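Local atomic coordinates of guanine deaminase (PDB entry 6OHC), a protein that catalyses the zinc-dependent hydrolytic deamination of guanine to xanthine and ammonia, a step of purine degradation. Residues 143-148 with 176-181; 168-173 with 207-212; 192-197 with 227-232; 295-300 with 320-325. One frame throughout, in Å; residues are numbered along the deposited sequence.

Contact 1 of 4, residues 143-148 with 176-181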
loop_
_atom_site.group_PDB
_atom_site.type_symbol
_atom_site.label_atom_id
_atom_site.label_comp_id
_atom_site.label_asym_id
_atom_site.label_seq_id
_atom_site.Cartn_x
_atom_site.Cartn_y
_atom_site.Cartn_z
ATOM N N THR B 143 -8.099 25.106 -6.231
ATOM C CA THR B 143 -7.110 26.094 -5.747
ATOM C C THR B 143 -7.894 27.235 -5.112
ATOM O O THR B 143 -9.098 27.289 -5.336
ATOM C CB THR B 143 -6.269 26.506 -6.959
ATOM O OG1 THR B 143 -7.145 26.810 -8.063
ATOM C CG2 THR B 143 -5.297 25.395 -7.331
ATOM N N VAL B 144 -7.223 28.089 -4.337
ATOM C CA VAL B 144 -7.718 29.429 -3.916
ATOM C C VAL B 144 -7.921 30.289 -5.191
ATOM O O VAL B 144 -8.891 31.079 -5.232
ATOM C CB VAL B 144 -6.738 30.072 -2.923
ATOM C CG1 VAL B 144 -5.412 30.424 -3.619
ATOM C CG2 VAL B 144 -7.363 31.341 -2.308
ATOM N N HIS B 145 -7.063 30.133 -6.205
ATOM C CA HIS B 145 -7.100 30.863 -7.506
ATOM C C HIS B 145 -8.248 30.355 -8.375
ATOM O O HIS B 145 -8.294 29.179 -8.709
ATOM C CB HIS B 145 -5.771 30.724 -8.273
ATOM C CG HIS B 145 -4.560 31.033 -7.448
ATOM N ND1 HIS B 145 -3.747 30.039 -6.889
ATOM C CD2 HIS B 145 -4.041 32.227 -7.070
ATOM C CE1 HIS B 145 -2.817 30.618 -6.163
ATOM N NE2 HIS B 145 -2.987 31.970 -6.246
ATOM N N PRO B 146 -9.205 31.220 -8.775
ATOM C CA PRO B 146 -10.344 30.793 -9.598
ATOM C C PRO B 146 -9.994 30.423 -11.049
ATOM O O PRO B 146 -10.684 29.599 -11.587
ATOM C CB PRO B 146 -11.291 32.005 -9.599
ATOM C CG PRO B 146 -10.378 33.194 -9.320
ATOM C CD PRO B 146 -9.239 32.656 -8.456
ATOM N N GLN B 147 -8.955 31.011 -11.646
ATOM C CA GLN B 147 -8.549 30.650 -13.040
ATOM C C GLN B 147 -8.066 29.189 -13.071
ATOM O O GLN B 147 -8.189 28.565 -14.128
ATOM C CB GLN B 147 -7.557 31.656 -13.619
ATOM C CG GLN B 147 -8.200 33.039 -13.795
ATOM C CD GLN B 147 -7.253 34.142 -14.207
ATOM O OE1 GLN B 147 -6.970 35.063 -13.435
ATOM N NE2 GLN B 147 -6.777 34.076 -15.445
ATOM N N SER B 148 -7.590 28.652 -11.954
ATOM C CA SER B 148 -7.081 27.261 -11.889
ATOM C C SER B 148 -8.230 26.275 -11.691
ATOM O O SER B 148 -8.055 25.115 -12.072
ATOM C CB SER B 148 -6.045 27.172 -10.817
ATOM O OG SER B 148 -4.854 27.778 -11.334
ATOM N N ASP B 176 0.448 34.630 2.776
ATOM C CA ASP B 176 -0.147 35.760 2.050
ATOM C C ASP B 176 -0.340 35.360 0.580
ATOM O O ASP B 176 -1.418 35.597 0.048
ATOM C CB ASP B 176 0.715 37.001 2.255
ATOM C CG ASP B 176 -0.030 38.209 1.741
ATOM O OD1 ASP B 176 -1.025 38.629 2.452
ATOM O OD2 ASP B 176 0.326 38.629 0.595
ATOM N N TYR B 177 0.637 34.681 -0.023
ATOM C CA TYR B 177 0.590 34.247 -1.447
ATOM C C TYR B 177 -0.647 33.369 -1.739
ATOM O O TYR B 177 -0.954 33.183 -2.916
ATOM C CB TYR B 177 1.906 33.575 -1.848
ATOM C CG TYR B 177 2.235 32.301 -1.117
ATOM C CD1 TYR B 177 1.450 31.158 -1.263
ATOM C CD2 TYR B 177 3.383 32.199 -0.350
ATOM C CE1 TYR B 177 1.778 29.956 -0.649
ATOM C CE2 TYR B 177 3.714 31.014 0.291
ATOM C CZ TYR B 177 2.913 29.894 0.139
ATOM O OH TYR B 177 3.262 28.752 0.777
ATOM N N LEU B 178 -1.334 32.859 -0.725
ATOM C CA LEU B 178 -2.480 31.930 -0.884
ATOM C C LEU B 178 -3.756 32.441 -0.194
ATOM O O LEU B 178 -4.679 31.632 -0.086
ATOM C CB LEU B 178 -2.094 30.573 -0.288
ATOM C CG LEU B 178 -2.600 29.368 -1.067
ATOM C CD1 LEU B 178 -1.835 29.239 -2.391
ATOM C CD2 LEU B 178 -2.425 28.135 -0.201
ATOM N N LEU B 179 -3.800 33.665 0.329
ATOM C CA LEU B 179 -5.029 34.192 0.975
ATOM C C LEU B 179 -5.972 34.779 -0.088
ATOM O O LEU B 179 -5.492 35.390 -1.012
ATOM C CB LEU B 179 -4.673 35.268 2.006
ATOM C CG LEU B 179 -3.904 34.795 3.232
ATOM C CD1 LEU B 179 -3.931 35.890 4.286
ATOM C CD2 LEU B 179 -4.458 33.506 3.795
ATOM N N ASP B 180 -7.281 34.581 0.061
ATOM C CA ASP B 180 -8.311 35.398 -0.620
ATOM C C ASP B 180 -8.832 36.393 0.443
ATOM O O ASP B 180 -8.165 36.514 1.508
ATOM C CB ASP B 180 -9.351 34.512 -1.316
ATOM C CG ASP B 180 -10.161 33.611 -0.386
ATOM O OD1 ASP B 180 -10.146 33.854 0.822
ATOM O OD2 ASP B 180 -10.805 32.660 -0.891
ATOM N N THR B 181 -9.958 37.080 0.179
ATOM C CA THR B 181 -10.710 37.849 1.209
ATOM C C THR B 181 -12.136 37.279 1.271
ATOM O O THR B 181 -12.530 36.607 0.327
ATOM C CB THR B 181 -10.608 39.353 0.892
ATOM O OG1 THR B 181 -11.223 39.540 -0.378
ATOM C CG2 THR B 181 -9.170 39.805 0.878
#
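Val144 and Leu178 bring the two backbones closest, with their CA atoms 6.5 Å apart and no hydrogen bond joining the segments. Both segments belong to strand-to-helix connections of the amidohydrolase TIM barrel, and residues 176-178 form a 3-10 turn. Residues 143-148 lead from a barrel strand into helix 146-158. Residues 176-181 follow the next strand and lead into helix 182-196. The contact packs one connection on its neighbour.

Val144 carries most of it. Its CG2 stands anti to the backbone N and reaches the carbonyl O of Leu178 at 3.5 Å. The same methyl lies 3.9 Å from Asp180 CB. The other branch, CG1, is held between the backbone N and the carbonyl carbon (chi1 68°). There it meets Leu178 CG at 3.9 Å and also sits over the centre of its neighbour's ring, 3.6 Å above the His145 plane. The imidazole and Leu178 cross at about a right angle, with His145 CE1 4.1 Å from Leu178 CD1. A glycine in place of Val144 would probably leave a gap between Leu178, Asp180 and the His145 ring, and the imidazole would lose the methyl that covers one of its faces.

Asp180 meets the valine with CB and its carboxylate. The oxygens find polar partners elsewhere, in a salt bridge with Lys167 and a hydrogen bond from Gln218. Helix 101-111 adds Phe107, which touches both Tyr177 and Leu178. A bond within residues 143-148 braces the start of helix 146-158. Thr143 OG1 donates to His145 O over 2.7 Å, in the carbonyl plane and on a lone pair.

Contact 2 of 4, residues 168-173 with 207-212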
loop_
_atom_site.group_PDB
_atom_site.type_symbol
_atom_site.label_atom_id
_atom_site.label_comp_id
_atom_site.label_asym_id
_atom_site.label_seq_id
_atom_site.Cartn_x
_atom_site.Cartn_y
_atom_site.Cartn_z
ATOM N N VAL B 168 -11.254 26.956 -3.458
ATOM C CA VAL B 168 -10.962 26.937 -2.010
ATOM C C VAL B 168 -11.145 28.360 -1.478
ATOM O O VAL B 168 -10.585 29.272 -2.049
ATOM C CB VAL B 168 -9.552 26.394 -1.739
ATOM C CG1 VAL B 168 -9.278 26.519 -0.254
ATOM C CG2 VAL B 168 -9.443 24.948 -2.230
ATOM N N MET B 169 -11.912 28.502 -0.409
ATOM C CA MET B 169 -12.052 29.773 0.339
ATOM C C MET B 169 -11.142 29.720 1.569
ATOM O O MET B 169 -11.203 28.741 2.320
ATOM C CB MET B 169 -13.506 29.997 0.744
ATOM C CG MET B 169 -14.462 29.766 -0.419
ATOM S SD MET B 169 -16.170 29.840 0.039
ATOM C CE MET B 169 -16.288 28.325 0.958
ATOM N N MET B 170 -10.297 30.736 1.720
ATOM C CA MET B 170 -9.181 30.792 2.700
ATOM C C MET B 170 -8.744 32.258 2.852
ATOM O O MET B 170 -7.979 32.714 1.991
ATOM C CB MET B 170 -8.042 29.941 2.104
ATOM C CG MET B 170 -6.919 29.489 3.023
ATOM S SD MET B 170 -5.488 28.687 2.100
ATOM C CE MET B 170 -6.246 28.630 0.477
ATOM N N ASP B 171 -9.189 32.963 3.891
ATOM C CA ASP B 171 -8.866 34.406 4.053
ATOM C C ASP B 171 -7.878 34.623 5.205
ATOM O O ASP B 171 -7.463 35.767 5.362
ATOM C CB ASP B 171 -10.112 35.290 4.208
ATOM C CG ASP B 171 -10.920 35.113 5.494
ATOM O OD1 ASP B 171 -10.835 34.023 6.149
ATOM O OD2 ASP B 171 -11.673 36.045 5.803
ATOM N N ARG B 172 -7.452 33.595 5.942
ATOM C CA ARG B 172 -6.561 33.826 7.104
ATOM C C ARG B 172 -5.731 32.589 7.485
ATOM O O ARG B 172 -5.958 31.502 6.951
ATOM C CB ARG B 172 -7.409 34.253 8.309
ATOM C CG ARG B 172 -8.190 33.097 8.906
ATOM C CD ARG B 172 -8.789 33.377 10.270
ATOM N NE ARG B 172 -9.566 32.233 10.723
ATOM C CZ ARG B 172 -10.482 32.283 11.664
ATOM N NH1 ARG B 172 -10.713 33.402 12.324
ATOM N NH2 ARG B 172 -11.151 31.208 12.006
ATOM N N ASN B 173 -4.812 32.798 8.431
ATOM C CA ASN B 173 -3.964 31.781 9.090
ATOM C C ASN B 173 -3.297 30.899 8.030
ATOM O O ASN B 173 -3.275 29.651 8.168
ATOM C CB ASN B 173 -4.805 31.007 10.105
ATOM C CG ASN B 173 -5.291 31.873 11.252
ATOM O OD1 ASN B 173 -4.753 32.939 11.482
ATOM N ND2 ASN B 173 -6.389 31.502 11.876
ATOM N N THR B 207 -16.447 25.423 -1.087
ATOM C CA THR B 207 -15.240 24.739 -0.550
ATOM C C THR B 207 -14.444 25.717 0.313
ATOM O O THR B 207 -13.372 26.186 -0.062
ATOM C CB THR B 207 -14.415 24.161 -1.700
ATOM O OG1 THR B 207 -15.327 23.544 -2.622
ATOM C CG2 THR B 207 -13.386 23.153 -1.217
ATOM N N PRO B 208 -14.903 25.998 1.556
ATOM C CA PRO B 208 -14.025 26.593 2.551
ATOM C C PRO B 208 -13.002 25.533 2.964
ATOM O O PRO B 208 -13.405 24.406 3.292
ATOM C CB PRO B 208 -14.933 26.933 3.720
ATOM C CG PRO B 208 -16.280 26.212 3.472
ATOM C CD PRO B 208 -16.220 25.603 2.095
ATOM N N ARG B 209 -11.712 25.852 2.871
ATOM C CA ARG B 209 -10.673 24.850 3.177
ATOM C C ARG B 209 -11.056 24.154 4.469
ATOM O O ARG B 209 -11.094 22.893 4.467
ATOM C CB ARG B 209 -9.280 25.431 3.270
ATOM C CG ARG B 209 -8.249 24.332 3.308
ATOM C CD ARG B 209 -6.869 24.871 3.266
ATOM N NE ARG B 209 -6.609 25.414 1.974
ATOM C CZ ARG B 209 -5.920 24.824 1.008
ATOM N NH1 ARG B 209 -5.503 23.579 1.107
ATOM N NH2 ARG B 209 -5.661 25.490 -0.095
ATOM N N PHE B 210 -11.278 24.942 5.523
ATOM C CA PHE B 210 -11.750 24.533 6.869
ATOM C C PHE B 210 -11.713 25.729 7.826
ATOM O O PHE B 210 -11.091 26.776 7.511
ATOM C CB PHE B 210 -10.973 23.347 7.408
ATOM C CG PHE B 210 -9.492 23.499 7.649
ATOM C CD1 PHE B 210 -8.770 24.595 7.191
ATOM C CD2 PHE B 210 -8.800 22.487 8.308
ATOM C CE1 PHE B 210 -7.395 24.686 7.418
ATOM C CE2 PHE B 210 -7.435 22.583 8.527
ATOM C CZ PHE B 210 -6.729 23.667 8.081
ATOM N N ALA B 211 -12.385 25.560 8.977
ATOM C CA ALA B 211 -12.638 26.590 10.010
ATOM C C ALA B 211 -11.382 27.403 10.310
ATOM O O ALA B 211 -11.431 28.645 10.285
ATOM C CB ALA B 211 -13.201 25.970 11.247
ATOM N N PRO B 212 -10.216 26.794 10.569
ATOM C CA PRO B 212 -9.047 27.583 10.942
ATOM C C PRO B 212 -8.714 28.704 9.940
ATOM O O PRO B 212 -8.240 29.736 10.394
ATOM C CB PRO B 212 -7.904 26.546 11.015
ATOM C CG PRO B 212 -8.610 25.234 11.329
ATOM C CD PRO B 212 -9.967 25.345 10.641
HETATM O O HOH W 1 -10.685 28.060 4.871
#
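Met169 and Pro208 form a parallel bridge between strands 164-169 and 203-208, the two strands of a beta-alpha-beta unit of the TIM barrel. Met169 N donates to Thr207 O at 2.8 Å, and Met169 O accepts from Arg209 N at 3.0 Å. A water also donates to Met169 O and accepts from Phe210 N, so it extends the link where the strands end.

Arg209 and Phe210 belong to the probable substrate site. The Arg209 chain bends at chi3 (-70°) and lies alongside Met170, whose CE meets the edge of the guanidinium. Val168 CG1 packs 3.6 Å from Arg209 NE, which is buried with no polar partner in the model. Arg209 NH2 forms a salt bridge with Glu110.

Farther out, Pro212 O takes two bonds. Arg172 NE reaches it at 2.8 Å from above the carbonyl plane, and Asn173 ND2 at 3.0 Å from nearer that plane. Arg172 NH2 binds Ala211 O at 3.1 Å. A leucine in place of Arg172 would probably leave Ala211 O without this donor and would take from Pro212 O one of the two donors described here.

Helix 216-228 packs on Met169, helix 242-251 on Pro212, and helix 258-264 on Phe210.

Contact 3 of 4, residues 192-197 with 227-232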
loop_
_atom_site.group_PDB
_atom_site.type_symbol
_atom_site.label_atom_id
_atom_site.label_comp_id
_atom_site.label_asym_id
_atom_site.label_seq_id
_atom_site.Cartn_x
_atom_site.Cartn_y
_atom_site.Cartn_z
ATOM N N LEU B 192 -17.849 31.231 -10.713
ATOM C CA LEU B 192 -17.569 29.827 -11.076
ATOM C C LEU B 192 -18.880 29.053 -11.013
ATOM O O LEU B 192 -19.141 28.298 -11.944
ATOM C CB LEU B 192 -16.495 29.272 -10.124
ATOM C CG LEU B 192 -15.104 29.859 -10.379
ATOM C CD1 LEU B 192 -14.129 29.500 -9.289
ATOM C CD2 LEU B 192 -14.562 29.477 -11.749
ATOM N N ILE B 193 -19.695 29.252 -9.970
ATOM C CA ILE B 193 -21.017 28.585 -9.868
ATOM C C ILE B 193 -21.786 28.860 -11.155
ATOM O O ILE B 193 -22.345 27.887 -11.722
ATOM C CB ILE B 193 -21.814 29.024 -8.643
ATOM C CG1 ILE B 193 -21.246 28.421 -7.365
ATOM C CG2 ILE B 193 -23.287 28.642 -8.820
ATOM C CD1 ILE B 193 -21.654 29.160 -6.097
ATOM N N GLU B 194 -21.801 30.117 -11.618
ATOM C CA GLU B 194 -22.589 30.545 -12.796
ATOM C C GLU B 194 -22.038 29.868 -14.049
ATOM O O GLU B 194 -22.843 29.481 -14.899
ATOM C CB GLU B 194 -22.577 32.083 -12.936
ATOM C CG GLU B 194 -23.532 32.799 -11.981
ATOM C CD GLU B 194 -23.489 34.333 -11.955
ATOM O OE1 GLU B 194 -22.595 34.971 -12.630
ATOM O OE2 GLU B 194 -24.366 34.918 -11.243
ATOM N N ARG B 195 -20.719 29.767 -14.184
ATOM C CA ARG B 195 -20.063 29.241 -15.423
ATOM C C ARG B 195 -20.174 27.699 -15.461
ATOM O O ARG B 195 -20.330 27.144 -16.576
ATOM C CB ARG B 195 -18.605 29.716 -15.477
ATOM C CG ARG B 195 -17.747 29.183 -16.611
ATOM C CD ARG B 195 -18.385 29.157 -17.971
ATOM N NE ARG B 195 -17.977 28.053 -18.848
ATOM C CZ ARG B 195 -18.702 27.591 -19.878
ATOM N NH1 ARG B 195 -19.888 28.140 -20.163
ATOM N NH2 ARG B 195 -18.242 26.573 -20.612
ATOM N N TRP B 196 -20.158 27.015 -14.313
ATOM C CA TRP B 196 -19.844 25.561 -14.274
ATOM C C TRP B 196 -20.934 24.720 -13.622
ATOM O O TRP B 196 -21.049 23.557 -14.032
ATOM C CB TRP B 196 -18.490 25.300 -13.602
ATOM C CG TRP B 196 -17.329 25.846 -14.367
ATOM C CD1 TRP B 196 -16.461 26.795 -13.919
ATOM C CD2 TRP B 196 -16.893 25.499 -15.697
ATOM N NE1 TRP B 196 -15.541 27.072 -14.888
ATOM C CE2 TRP B 196 -15.751 26.274 -15.974
ATOM C CE3 TRP B 196 -17.337 24.619 -16.680
ATOM C CZ2 TRP B 196 -15.045 26.209 -17.175
ATOM C CZ3 TRP B 196 -16.642 24.537 -17.877
ATOM C CH2 TRP B 196 -15.537 25.353 -18.139
ATOM N N HIS B 197 -21.623 25.188 -12.591
ATOM C CA HIS B 197 -22.648 24.372 -11.902
ATOM C C HIS B 197 -23.742 23.950 -12.895
ATOM O O HIS B 197 -24.308 24.794 -13.564
ATOM C CB HIS B 197 -23.206 25.066 -10.677
ATOM C CG HIS B 197 -24.120 24.184 -9.910
ATOM N ND1 HIS B 197 -23.655 22.973 -9.379
ATOM C CD2 HIS B 197 -25.377 24.361 -9.459
ATOM C CE1 HIS B 197 -24.639 22.427 -8.683
ATOM N NE2 HIS B 197 -25.715 23.262 -8.728
ATOM N N GLU B 227 -27.235 29.417 0.531
ATOM C CA GLU B 227 -28.614 29.978 0.554
ATOM C C GLU B 227 -29.013 30.389 -0.860
ATOM O O GLU B 227 -30.065 29.973 -1.301
ATOM C CB GLU B 227 -28.721 31.172 1.502
ATOM C CG GLU B 227 -28.861 30.794 2.956
ATOM C CD GLU B 227 -28.528 31.897 3.948
ATOM O OE1 GLU B 227 -28.160 33.023 3.525
ATOM O OE2 GLU B 227 -28.577 31.607 5.149
ATOM N N GLU B 228 -28.151 31.124 -1.554
ATOM C CA GLU B 228 -28.384 31.604 -2.938
ATOM C C GLU B 228 -28.377 30.442 -3.941
ATOM O O GLU B 228 -29.065 30.556 -4.968
ATOM C CB GLU B 228 -27.357 32.670 -3.305
ATOM C CG GLU B 228 -27.660 34.033 -2.696
ATOM C CD GLU B 228 -26.511 35.020 -2.752
ATOM O OE1 GLU B 228 -25.705 34.917 -3.678
ATOM O OE2 GLU B 228 -26.450 35.922 -1.888
ATOM N N TYR B 229 -27.632 29.364 -3.689
ATOM C CA TYR B 229 -27.486 28.234 -4.639
ATOM C C TYR B 229 -27.746 26.936 -3.895
ATOM O O TYR B 229 -26.823 26.210 -3.557
ATOM C CB TYR B 229 -26.110 28.287 -5.297
ATOM C CG TYR B 229 -25.886 29.534 -6.102
ATOM C CD1 TYR B 229 -26.370 29.621 -7.392
ATOM C CD2 TYR B 229 -25.237 30.630 -5.565
ATOM C CE1 TYR B 229 -26.209 30.775 -8.135
ATOM C CE2 TYR B 229 -25.055 31.793 -6.303
ATOM C CZ TYR B 229 -25.541 31.862 -7.592
ATOM O OH TYR B 229 -25.397 32.973 -8.352
ATOM N N PRO B 230 -29.024 26.645 -3.584
ATOM C CA PRO B 230 -29.368 25.544 -2.689
ATOM C C PRO B 230 -28.914 24.169 -3.201
ATOM O O PRO B 230 -28.727 23.311 -2.380
ATOM C CB PRO B 230 -30.903 25.579 -2.629
ATOM C CG PRO B 230 -31.288 26.982 -3.098
ATOM C CD PRO B 230 -30.208 27.397 -4.061
ATOM N N ASP B 231 -28.763 23.984 -4.511
ATOM C CA ASP B 231 -28.452 22.654 -5.092
ATOM C C ASP B 231 -26.973 22.603 -5.501
ATOM O O ASP B 231 -26.599 21.732 -6.314
ATOM C CB ASP B 231 -29.418 22.310 -6.227
ATOM C CG ASP B 231 -29.233 23.105 -7.497
ATOM O OD1 ASP B 231 -28.290 23.913 -7.581
ATOM O OD2 ASP B 231 -30.076 22.916 -8.390
ATOM N N THR B 232 -26.117 23.471 -4.952
ATOM C CA THR B 232 -24.638 23.271 -5.019
ATOM C C THR B 232 -24.230 22.340 -3.887
ATOM O O THR B 232 -25.021 22.121 -2.955
ATOM C CB THR B 232 -23.807 24.557 -4.910
ATOM O OG1 THR B 232 -24.163 25.187 -3.682
ATOM C CG2 THR B 232 -23.988 25.486 -6.088
#
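His197 and Asp231 make the hydrogen bond of this contact. NE2 of the histidine donates to Asp231 OD1 at 2.9 Å. The acceptor lies in the imidazole plane, but the donor comes from above the carboxylate plane, and the two planes stand 63° apart. His197 CG stands anti to the backbone N (chi1 -174°), which brings the imidazole to Asp231. One face of the same ring is covered by Thr232. Its CG2 sits 3.8 Å from the centroid of the His197 ring and only 9° off the normal, a CH-pi contact.

Ile193 makes a second CH-pi contact. Its CG2 lies 3.8 Å from the centroid of the Tyr229 ring, shifted toward the rim on the CD1 side. CD1 of the isoleucine approaches Tyr229 CD2, on the other side of CG, at 3.9 Å.

In the next shell, residues 229-232 form a type I turn directly after helix 216-228. Tyr229 O accepts from both Thr232 N and Thr232 OG1. The hydroxyl bond, 2.9 Å from Thr232 OG1 to Tyr229 O, fixes the threonine rotation and leaves CG2 for the imidazole. His197 ND1 is tied to Tyr204 N, so both ring nitrogens are engaged. Asp231 OD2 salt-bridges Lys198.

Away from the substrate and zinc sites, the contact joins the C-terminal ends of helices 182-196 and 216-228. Strand 203-208 runs between these helices in sequence and packs on Ile193, His197 and Thr232.

Contact 4 of 4, residues 295-300 with 320-325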
loop_
_atom_site.group_PDB
_atom_site.type_symbol
_atom_site.label_atom_id
_atom_site.label_comp_id
_atom_site.label_asym_id
_atom_site.label_seq_id
_atom_site.Cartn_x
_atom_site.Cartn_y
_atom_site.Cartn_z
ATOM N N ILE B 295 -19.652 11.767 5.101
ATOM C CA ILE B 295 -18.226 11.661 5.502
ATOM C C ILE B 295 -17.441 11.139 4.286
ATOM O O ILE B 295 -17.932 10.209 3.608
ATOM C CB ILE B 295 -18.043 10.736 6.710
ATOM C CG1 ILE B 295 -18.783 11.232 7.955
ATOM C CG2 ILE B 295 -16.554 10.496 6.947
ATOM C CD1 ILE B 295 -18.778 10.260 9.119
ATOM N N ALA B 296 -16.254 11.685 4.040
ATOM C CA ALA B 296 -15.242 11.108 3.144
ATOM C C ALA B 296 -14.179 10.442 3.997
ATOM O O ALA B 296 -13.490 11.139 4.720
ATOM C CB ALA B 296 -14.666 12.178 2.259
ATOM N N PHE B 297 -14.130 9.118 3.977
ATOM C CA PHE B 297 -13.140 8.268 4.696
ATOM C C PHE B 297 -11.850 8.273 3.875
ATOM O O PHE B 297 -11.898 7.888 2.675
ATOM C CB PHE B 297 -13.828 6.910 4.897
ATOM C CG PHE B 297 -13.023 5.793 5.479
ATOM C CD1 PHE B 297 -11.900 6.027 6.243
ATOM C CD2 PHE B 297 -13.480 4.489 5.336
ATOM C CE1 PHE B 297 -11.178 4.964 6.762
ATOM C CE2 PHE B 297 -12.763 3.420 5.875
ATOM C CZ PHE B 297 -11.621 3.661 6.592
ATOM N N CYS B 298 -10.740 8.743 4.457
ATOM C CA CYS B 298 -9.453 8.948 3.755
ATOM C C CYS B 298 -8.358 8.184 4.479
ATOM O O CYS B 298 -7.438 8.771 5.062
ATOM C CB CYS B 298 -9.107 10.423 3.667
ATOM S SG CYS B 298 -10.338 11.373 2.747
ATOM N N PRO B 299 -8.403 6.839 4.451
ATOM C CA PRO B 299 -7.523 6.031 5.277
ATOM C C PRO B 299 -6.036 6.295 5.021
ATOM O O PRO B 299 -5.290 6.345 5.967
ATOM C CB PRO B 299 -7.890 4.564 4.894
ATOM C CG PRO B 299 -8.595 4.676 3.552
ATOM C CD PRO B 299 -9.286 6.032 3.610
ATOM N N THR B 300 -5.627 6.399 3.762
ATOM C CA THR B 300 -4.200 6.527 3.357
ATOM C C THR B 300 -3.561 7.748 4.022
ATOM O O THR B 300 -2.510 7.567 4.632
ATOM C CB THR B 300 -4.067 6.593 1.825
ATOM O OG1 THR B 300 -4.871 5.527 1.328
ATOM C CG2 THR B 300 -2.634 6.495 1.313
ATOM N N VAL B 320 -24.902 7.253 8.849
ATOM C CA VAL B 320 -24.203 8.370 8.151
ATOM C C VAL B 320 -23.592 7.866 6.839
ATOM O O VAL B 320 -22.774 6.970 6.876
ATOM C CB VAL B 320 -23.130 9.013 9.050
ATOM C CG1 VAL B 320 -22.371 10.077 8.278
ATOM C CG2 VAL B 320 -23.754 9.595 10.314
ATOM N N LYS B 321 -23.931 8.493 5.718
ATOM C CA LYS B 321 -23.354 8.174 4.387
ATOM C C LYS B 321 -21.830 8.323 4.427
ATOM O O LYS B 321 -21.358 9.370 4.918
ATOM C CB LYS B 321 -24.006 9.079 3.349
ATOM C CG LYS B 321 -25.464 8.749 3.066
ATOM C CD LYS B 321 -26.055 9.458 1.865
ATOM C CE LYS B 321 -26.315 10.931 2.086
ATOM N NZ LYS B 321 -26.570 11.233 3.506
ATOM N N VAL B 322 -21.111 7.311 3.960
ATOM C CA VAL B 322 -19.626 7.307 3.811
ATOM C C VAL B 322 -19.235 6.978 2.365
ATOM O O VAL B 322 -19.807 6.048 1.776
ATOM C CB VAL B 322 -18.962 6.317 4.771
ATOM C CG1 VAL B 322 -17.446 6.310 4.607
ATOM C CG2 VAL B 322 -19.369 6.644 6.199
ATOM N N GLY B 323 -18.308 7.755 1.809
ATOM C CA GLY B 323 -17.586 7.474 0.556
ATOM C C GLY B 323 -16.085 7.410 0.811
ATOM O O GLY B 323 -15.655 7.797 1.905
ATOM N N MET B 324 -15.313 6.871 -0.126
ATOM C CA MET B 324 -13.842 6.761 0.006
ATOM C C MET B 324 -13.239 7.997 -0.674
ATOM O O MET B 324 -13.747 8.375 -1.720
ATOM C CB MET B 324 -13.272 5.476 -0.623
ATOM C CG MET B 324 -13.906 4.219 -0.114
ATOM S SD MET B 324 -13.761 4.155 1.700
ATOM C CE MET B 324 -12.001 4.142 2.009
ATOM N N GLY B 325 -12.220 8.595 -0.045
ATOM C CA GLY B 325 -11.325 9.600 -0.626
ATOM C C GLY B 325 -9.864 9.174 -0.640
ATOM O O GLY B 325 -9.405 8.547 0.345
HETATM O O HOH W 2 -7.364 7.327 1.178
#
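Phe297 and Met324 lie side by side and point the same way from neighbouring parallel strands. The methionine bends at chi2 (-56°) and chi3 (-61°), which brings its end back over the phenyl ring. Its CE stands over one face, 4.1 Å from the centroid of the Phe297 ring, as a CH-pi contact. The sulfur lies obliquely, so the pair is also a Met-aromatic contact. Pro299 meets the methionine at about a right angle, with its CD 3.7 Å from Met324 CE. Pro299 CG lies toward the rim of the ring, on the same face as the methyl. Phe310 also meets this ring.

Val322 and Ile295 share this side of the strands. Val322 CG1 packs at 3.7 Å against Phe297 CB. Ile295 crosses Val320 at about a right angle, with CD1 of the isoleucine 3.7 Å from Val320 CG1. Ala296 points to the other side, where it touches Thr81 and His82. Beyond the paired strands, Cys298 SG lies 3.9 Å from Gly325 CA.

The backbones hold the register through four bonds. Ile295 N donates to Lys321 O, Gly323 N to Ile295 O, Phe297 N to Gly323 O, and Gly325 N to Phe297 O at 2.8 Å. The strand axes are inclined by 36°.

Met324 is also backbone-bonded to Thr81, consistent with strand 321-324 closing the barrel against strand 73-84. His82 and Asp327, probable zinc ligands, lie beside Ala296 and Cys298. Such closely paired parallel strands, with metal ligands at their C-terminal ends, are typical of the amidohydrolase TIM barrel.

All four contacts lie in the amidohydrolase TIM barrel. Contacts 1 and 2 are adjacent, with centres about 10 Å apart, and touch through Asp180 N to Met170 O at 2.8 Å. Their segments alternate along the chain, as do those of contacts 2 and 3. Contact 3 lies about 19 Å from each of the first two, centre to centre, and touches contact 1 where Pro146 packs on Leu192. Contact 4 comes last in the chain, about 21 Å from contact 2 between centres. Contacts 2 and 4 join barrel strands close to the probable substrate and zinc residues. Contact 1 packs the loops beyond the strands, and contact 3 joins outer helices away from these sites.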